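Local coordinates for protein LEC-6 (Caenorhabditis elegans, PDB 3VV1), which is a galectin that binds galactose-containing glycans, with a preference for fucose-containing saccharides, at residues V39-L53 with I147-H160. Numbering follows the deposited sequence.
Sequences VQGFSNGARLRLVLL and IEGGVHVHSAHVSH
V39 meets the C-terminal residue H160 through CG2, which sits at the edge of the imidazole 3.9 Å from NE2. V158 CG1 lies over one face of that ring, and the carbonyl O of G41 comes to its edge, in plane, 3.3 Å from CE1. A water shared by Q40 N and H160 NE2 ties the ring to the loop. After the type I' turn S43-A46, the chain from R47 to V51 runs antiparallel to 155-159. R47 N donates to S159 O at 2.8 Å, while its guanidinium turns away to a salt bridge with E113. R49 bends at chi3 (46°), which brings NH2 back to 3.3 Å from H157 ND1, guanidinium and imidazole planes 33° apart. On the other face L50 reaches I147 tip to tip, CD2 to CD1 3.7 Å, bridging the two sheets of the galectin sandwich. At V51 a classic beta bulge makes its carbonyl O accept from both H154 N (2.8 Å) and S155 N (3.3 Å). L52 CD2 then packs alongside V153 CG2 at 3.5 Å. L48, L50, L52, V153, A156 and V158 thus share one face; R47, R49, S155, H157 and S159 join V51 and L53 on the other, where H157 is likelier neutral beside R49, whose NH1 has a long, weak ion pair with E27.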
loop_
_atom_site.group_PDB
_atom_site.type_symbol
_atom_site.label_atom_id
_atom_site.label_comp_id
_atom_site.label_asym_id
_atom_site.label_seq_id
_atom_site.Cartn_x
_atom_site.Cartn_y
_atom_site.Cartn_z
ATOM N N VAL A 39 -1.428 -6.366 5.524
ATOM C CA VAL A 39 -2.310 -5.196 5.684
ATOM C C VAL A 39 -2.202 -4.754 7.131
ATOM O O VAL A 39 -2.006 -5.590 8.027
ATOM C CB VAL A 39 -3.768 -5.546 5.278
ATOM C CG1 VAL A 39 -4.362 -6.628 6.196
ATOM C CG2 VAL A 39 -4.674 -4.277 5.259
ATOM N N GLN A 40 -2.342 -3.452 7.376
ATOM C CA GLN A 40 -2.224 -2.933 8.748
ATOM C C GLN A 40 -3.608 -2.851 9.409
ATOM O O GLN A 40 -4.254 -1.787 9.455
ATOM C CB GLN A 40 -1.493 -1.573 8.724
ATOM C CG GLN A 40 -1.177 -0.911 10.058
ATOM C CD GLN A 40 -0.571 0.492 9.779
ATOM O OE1 GLN A 40 -1.290 1.426 9.355
ATOM N NE2 GLN A 40 0.769 0.642 9.977
ATOM N N GLY A 41 -4.076 -4.008 9.865
ATOM C CA GLY A 41 -5.359 -4.130 10.530
ATOM C C GLY A 41 -6.502 -4.150 9.495
ATOM O O GLY A 41 -6.345 -3.825 8.282
ATOM N N PHE A 42 -7.689 -4.516 9.975
ATOM C CA PHE A 42 -8.840 -4.476 9.072
ATOM C C PHE A 42 -10.078 -4.120 9.907
ATOM O O PHE A 42 -10.963 -4.945 10.172
ATOM C CB PHE A 42 -9.003 -5.816 8.337
ATOM C CG PHE A 42 -9.966 -5.706 7.181
ATOM C CD1 PHE A 42 -9.553 -5.017 6.027
ATOM C CD2 PHE A 42 -11.263 -6.223 7.251
ATOM C CE1 PHE A 42 -10.417 -4.814 4.944
ATOM C CE2 PHE A 42 -12.146 -6.045 6.153
ATOM C CZ PHE A 42 -11.714 -5.326 5.027
ATOM N N SER A 43 -10.132 -2.869 10.361
ATOM C CA SER A 43 -11.218 -2.467 11.257
ATOM C C SER A 43 -11.498 -0.982 10.983
ATOM O O SER A 43 -10.909 -0.373 10.044
ATOM C CB SER A 43 -10.819 -2.701 12.726
ATOM O OG SER A 43 -9.732 -1.810 13.062
ATOM N N ASN A 44 -12.358 -0.385 11.811
ATOM C CA ASN A 44 -12.616 1.087 11.705
ATOM C C ASN A 44 -12.937 1.552 10.298
ATOM O O ASN A 44 -12.497 2.599 9.818
ATOM C CB ASN A 44 -11.435 1.884 12.248
ATOM C CG ASN A 44 -11.417 1.906 13.747
ATOM O OD1 ASN A 44 -12.421 2.228 14.439
ATOM N ND2 ASN A 44 -10.297 1.603 14.275
ATOM N N GLY A 45 -13.724 0.745 9.613
ATOM C CA GLY A 45 -14.238 1.076 8.310
ATOM C C GLY A 45 -13.387 0.625 7.153
ATOM O O GLY A 45 -13.714 0.966 5.998
ATOM N N ALA A 46 -12.354 -0.167 7.429
ATOM C CA ALA A 46 -11.515 -0.713 6.317
ATOM C C ALA A 46 -12.384 -1.444 5.288
ATOM O O ALA A 46 -13.354 -2.168 5.685
ATOM C CB ALA A 46 -10.475 -1.687 6.906
ATOM N N ARG A 47 -12.027 -1.333 4.002
ATOM C CA ARG A 47 -12.742 -1.984 2.940
ATOM C C ARG A 47 -11.740 -2.736 2.076
ATOM O O ARG A 47 -10.807 -2.112 1.580
ATOM C CB ARG A 47 -13.521 -0.969 2.076
ATOM C CG ARG A 47 -14.217 -1.581 0.868
ATOM C CD ARG A 47 -14.992 -0.555 0.048
ATOM N NE ARG A 47 -16.002 0.114 0.848
ATOM C CZ ARG A 47 -17.295 -0.202 0.789
ATOM N NH1 ARG A 47 -17.725 -1.172 -0.071
ATOM N NH2 ARG A 47 -18.119 0.434 1.584
ATOM N N LEU A 48 -12.030 -3.995 1.761
ATOM C CA LEU A 48 -11.249 -4.765 0.825
ATOM C C LEU A 48 -12.162 -5.032 -0.389
ATOM O O LEU A 48 -13.251 -5.583 -0.206
ATOM C CB LEU A 48 -10.892 -6.130 1.475
ATOM C CG LEU A 48 -10.316 -7.184 0.478
ATOM C CD1 LEU A 48 -8.966 -6.714 -0.107
ATOM C CD2 LEU A 48 -10.147 -8.523 1.262
ATOM N N ARG A 49 -11.729 -4.642 -1.589
ATOM C CA ARG A 49 -12.480 -4.851 -2.811
ATOM C C ARG A 49 -11.666 -5.775 -3.699
ATOM O O ARG A 49 -10.485 -5.451 -4.029
ATOM C CB ARG A 49 -12.753 -3.541 -3.536
ATOM C CG ARG A 49 -13.497 -3.789 -4.855
ATOM C CD ARG A 49 -14.201 -2.531 -5.427
ATOM N NE ARG A 49 -13.296 -1.398 -5.365
ATOM C CZ ARG A 49 -12.221 -1.260 -6.152
ATOM N NH1 ARG A 49 -11.968 -2.189 -7.073
ATOM N NH2 ARG A 49 -11.408 -0.225 -6.007
ATOM N N LEU A 50 -12.291 -6.884 -4.131
ATOM C CA LEU A 50 -11.639 -7.854 -5.008
ATOM C C LEU A 50 -12.434 -7.969 -6.268
ATOM O O LEU A 50 -13.678 -8.003 -6.193
ATOM C CB LEU A 50 -11.660 -9.208 -4.302
ATOM C CG LEU A 50 -10.883 -9.259 -2.994
ATOM C CD1 LEU A 50 -11.177 -10.609 -2.346
ATOM C CD2 LEU A 50 -9.390 -9.111 -3.237
ATOM N N VAL A 51 -11.763 -8.031 -7.419
ATOM C CA VAL A 51 -12.528 -8.411 -8.640
ATOM C C VAL A 51 -11.993 -9.798 -8.937
ATOM O O VAL A 51 -10.756 -9.971 -9.066
ATOM C CB VAL A 51 -12.245 -7.447 -9.797
ATOM C CG1 VAL A 51 -12.931 -7.977 -11.093
ATOM C CG2 VAL A 51 -12.813 -6.061 -9.433
ATOM N N LEU A 52 -12.898 -10.754 -8.984
ATOM C CA LEU A 52 -12.525 -12.183 -8.996
ATOM C C LEU A 52 -13.272 -12.956 -10.055
ATOM O O LEU A 52 -14.357 -12.582 -10.483
ATOM C CB LEU A 52 -12.903 -12.839 -7.634
ATOM C CG LEU A 52 -12.530 -12.301 -6.307
ATOM C CD1 LEU A 52 -13.242 -13.053 -5.217
ATOM C CD2 LEU A 52 -10.992 -12.477 -6.222
ATOM N N LEU A 53 -12.652 -14.038 -10.516
ATOM C CA LEU A 53 -13.288 -14.969 -11.451
ATOM C C LEU A 53 -13.106 -16.379 -10.855
ATOM O O LEU A 53 -11.996 -16.900 -10.878
ATOM C CB LEU A 53 -12.570 -14.872 -12.831
ATOM C CG LEU A 53 -12.904 -15.903 -13.906
ATOM C CD1 LEU A 53 -14.194 -15.570 -14.572
ATOM C CD2 LEU A 53 -11.849 -15.884 -15.036
ATOM N N ILE A 147 -5.772 -15.338 -0.251
ATOM C CA ILE A 147 -6.788 -15.753 -1.222
ATOM C C ILE A 147 -6.251 -17.051 -1.836
ATOM O O ILE A 147 -5.122 -17.093 -2.364
ATOM C CB ILE A 147 -7.001 -14.683 -2.316
ATOM C CG1 ILE A 147 -7.408 -13.345 -1.632
ATOM C CG2 ILE A 147 -8.141 -15.195 -3.270
ATOM C CD1 ILE A 147 -7.456 -12.183 -2.596
ATOM N N GLU A 148 -7.041 -18.123 -1.728
ATOM C CA GLU A 148 -6.575 -19.435 -2.227
ATOM C C GLU A 148 -7.685 -20.177 -2.931
ATOM O O GLU A 148 -8.886 -19.923 -2.700
ATOM C CB GLU A 148 -6.105 -20.332 -1.063
ATOM C CG GLU A 148 -4.983 -19.695 -0.260
ATOM C CD GLU A 148 -4.243 -20.656 0.664
ATOM O OE1 GLU A 148 -4.793 -21.659 1.131
ATOM O OE2 GLU A 148 -3.068 -20.368 0.966
ATOM N N GLY A 149 -7.270 -21.144 -3.734
ATOM C CA GLY A 149 -8.239 -22.120 -4.288
ATOM C C GLY A 149 -8.600 -21.805 -5.725
ATOM O O GLY A 149 -7.800 -21.184 -6.468
ATOM N N GLY A 150 -9.791 -22.233 -6.133
ATOM C CA GLY A 150 -10.168 -22.121 -7.566
ATOM C C GLY A 150 -10.712 -20.759 -7.894
ATOM O O GLY A 150 -11.937 -20.550 -8.053
ATOM N N VAL A 151 -9.803 -19.808 -7.967
ATOM C CA VAL A 151 -10.206 -18.405 -8.189
ATOM C C VAL A 151 -9.059 -17.661 -8.834
ATOM O O VAL A 151 -7.907 -17.880 -8.485
ATOM C CB VAL A 151 -10.686 -17.729 -6.908
ATOM C CG1 VAL A 151 -9.538 -17.578 -5.883
ATOM C CG2 VAL A 151 -11.388 -16.387 -7.278
ATOM N N HIS A 152 -9.407 -16.792 -9.797
ATOM C CA HIS A 152 -8.448 -15.878 -10.375
ATOM C C HIS A 152 -8.730 -14.511 -9.801
ATOM O O HIS A 152 -9.885 -14.053 -9.822
ATOM C CB HIS A 152 -8.699 -15.872 -11.879
ATOM C CG HIS A 152 -8.015 -14.709 -12.551
ATOM N ND1 HIS A 152 -6.662 -14.626 -12.619
ATOM C CD2 HIS A 152 -8.514 -13.482 -12.995
ATOM C CE1 HIS A 152 -6.332 -13.421 -13.160
ATOM N NE2 HIS A 152 -7.469 -12.763 -13.431
ATOM N N VAL A 153 -7.685 -13.844 -9.300
ATOM C CA VAL A 153 -7.879 -12.484 -8.760
ATOM C C VAL A 153 -7.433 -11.495 -9.848
ATOM O O VAL A 153 -6.232 -11.365 -10.165
ATOM C CB VAL A 153 -7.055 -12.279 -7.446
ATOM C CG1 VAL A 153 -7.267 -10.867 -6.932
ATOM C CG2 VAL A 153 -7.537 -13.274 -6.377
ATOM N N HIS A 154 -8.396 -10.731 -10.372
ATOM C CA HIS A 154 -8.053 -9.669 -11.301
ATOM C C HIS A 154 -7.494 -8.450 -10.547
ATOM O O HIS A 154 -6.517 -7.829 -11.021
ATOM C CB HIS A 154 -9.303 -9.233 -12.089
ATOM C CG HIS A 154 -9.078 -7.953 -12.823
ATOM N ND1 HIS A 154 -8.258 -7.848 -13.908
ATOM C CD2 HIS A 154 -9.541 -6.678 -12.563
ATOM C CE1 HIS A 154 -8.209 -6.546 -14.318
ATOM N NE2 HIS A 154 -8.976 -5.831 -13.496
ATOM N N SER A 155 -8.121 -8.057 -9.430
ATOM C CA SER A 155 -7.601 -6.850 -8.691
ATOM C C SER A 155 -7.931 -6.959 -7.247
ATOM O O SER A 155 -8.902 -7.640 -6.867
ATOM C CB SER A 155 -8.169 -5.534 -9.289
ATOM O OG SER A 155 -9.591 -5.463 -9.184
ATOM N N ALA A 156 -7.095 -6.336 -6.411
ATOM C CA ALA A 156 -7.334 -6.305 -4.967
ATOM C C ALA A 156 -6.977 -4.905 -4.438
ATOM O O ALA A 156 -5.884 -4.393 -4.800
ATOM C CB ALA A 156 -6.491 -7.376 -4.286
ATOM N N HIS A 157 -7.884 -4.318 -3.614
ATOM C CA HIS A 157 -7.736 -2.950 -3.152
ATOM C C HIS A 157 -8.135 -2.863 -1.736
ATOM O O HIS A 157 -9.156 -3.449 -1.365
ATOM C CB HIS A 157 -8.641 -2.038 -3.983
ATOM C CG HIS A 157 -8.793 -0.630 -3.430
ATOM N ND1 HIS A 157 -9.935 0.026 -3.066
ATOM C CD2 HIS A 157 -7.754 0.254 -3.193
ATOM C CE1 HIS A 157 -9.601 1.264 -2.661
ATOM N NE2 HIS A 157 -8.264 1.407 -2.704
ATOM N N VAL A 158 -7.417 -2.048 -0.937
ATOM C CA VAL A 158 -7.800 -1.799 0.453
ATOM C C VAL A 158 -7.912 -0.292 0.631
ATOM O O VAL A 158 -7.018 0.490 0.202
ATOM C CB VAL A 158 -6.787 -2.388 1.475
ATOM C CG1 VAL A 158 -6.943 -1.773 2.882
ATOM C CG2 VAL A 158 -6.976 -3.891 1.547
ATOM N N SER A 159 -8.995 0.147 1.261
ATOM C CA SER A 159 -9.009 1.537 1.728
ATOM C C SER A 159 -9.312 1.478 3.183
ATOM O O SER A 159 -10.188 0.757 3.606
ATOM C CB SER A 159 -10.036 2.339 0.956
ATOM O OG SER A 159 -11.292 1.772 1.183
ATOM N N HIS A 160 -8.590 2.248 3.961
ATOM C CA HIS A 160 -8.830 2.315 5.359
ATOM C C HIS A 160 -9.744 3.454 5.649
ATOM O O HIS A 160 -10.323 3.367 6.710
ATOM C CB HIS A 160 -7.513 2.457 6.106
ATOM C CG HIS A 160 -6.713 1.163 6.150
ATOM N ND1 HIS A 160 -7.078 0.095 6.923
ATOM C CD2 HIS A 160 -5.558 0.775 5.458
ATOM C CE1 HIS A 160 -6.183 -0.954 6.681
ATOM N NE2 HIS A 160 -5.258 -0.495 5.810
HETATM O O HOH W 1 -2.620 -1.273 5.528
HETATM O O HOH W 2 -7.773 -1.136 9.491
HETATM O O HOH W 3 -9.374 1.592 8.768
HETATM O O HOH W 4 -12.801 4.186 7.362
HETATM O O HOH W 5 -12.633 2.481 3.900
HETATM O O HOH W 6 -9.979 -4.228 -6.760
#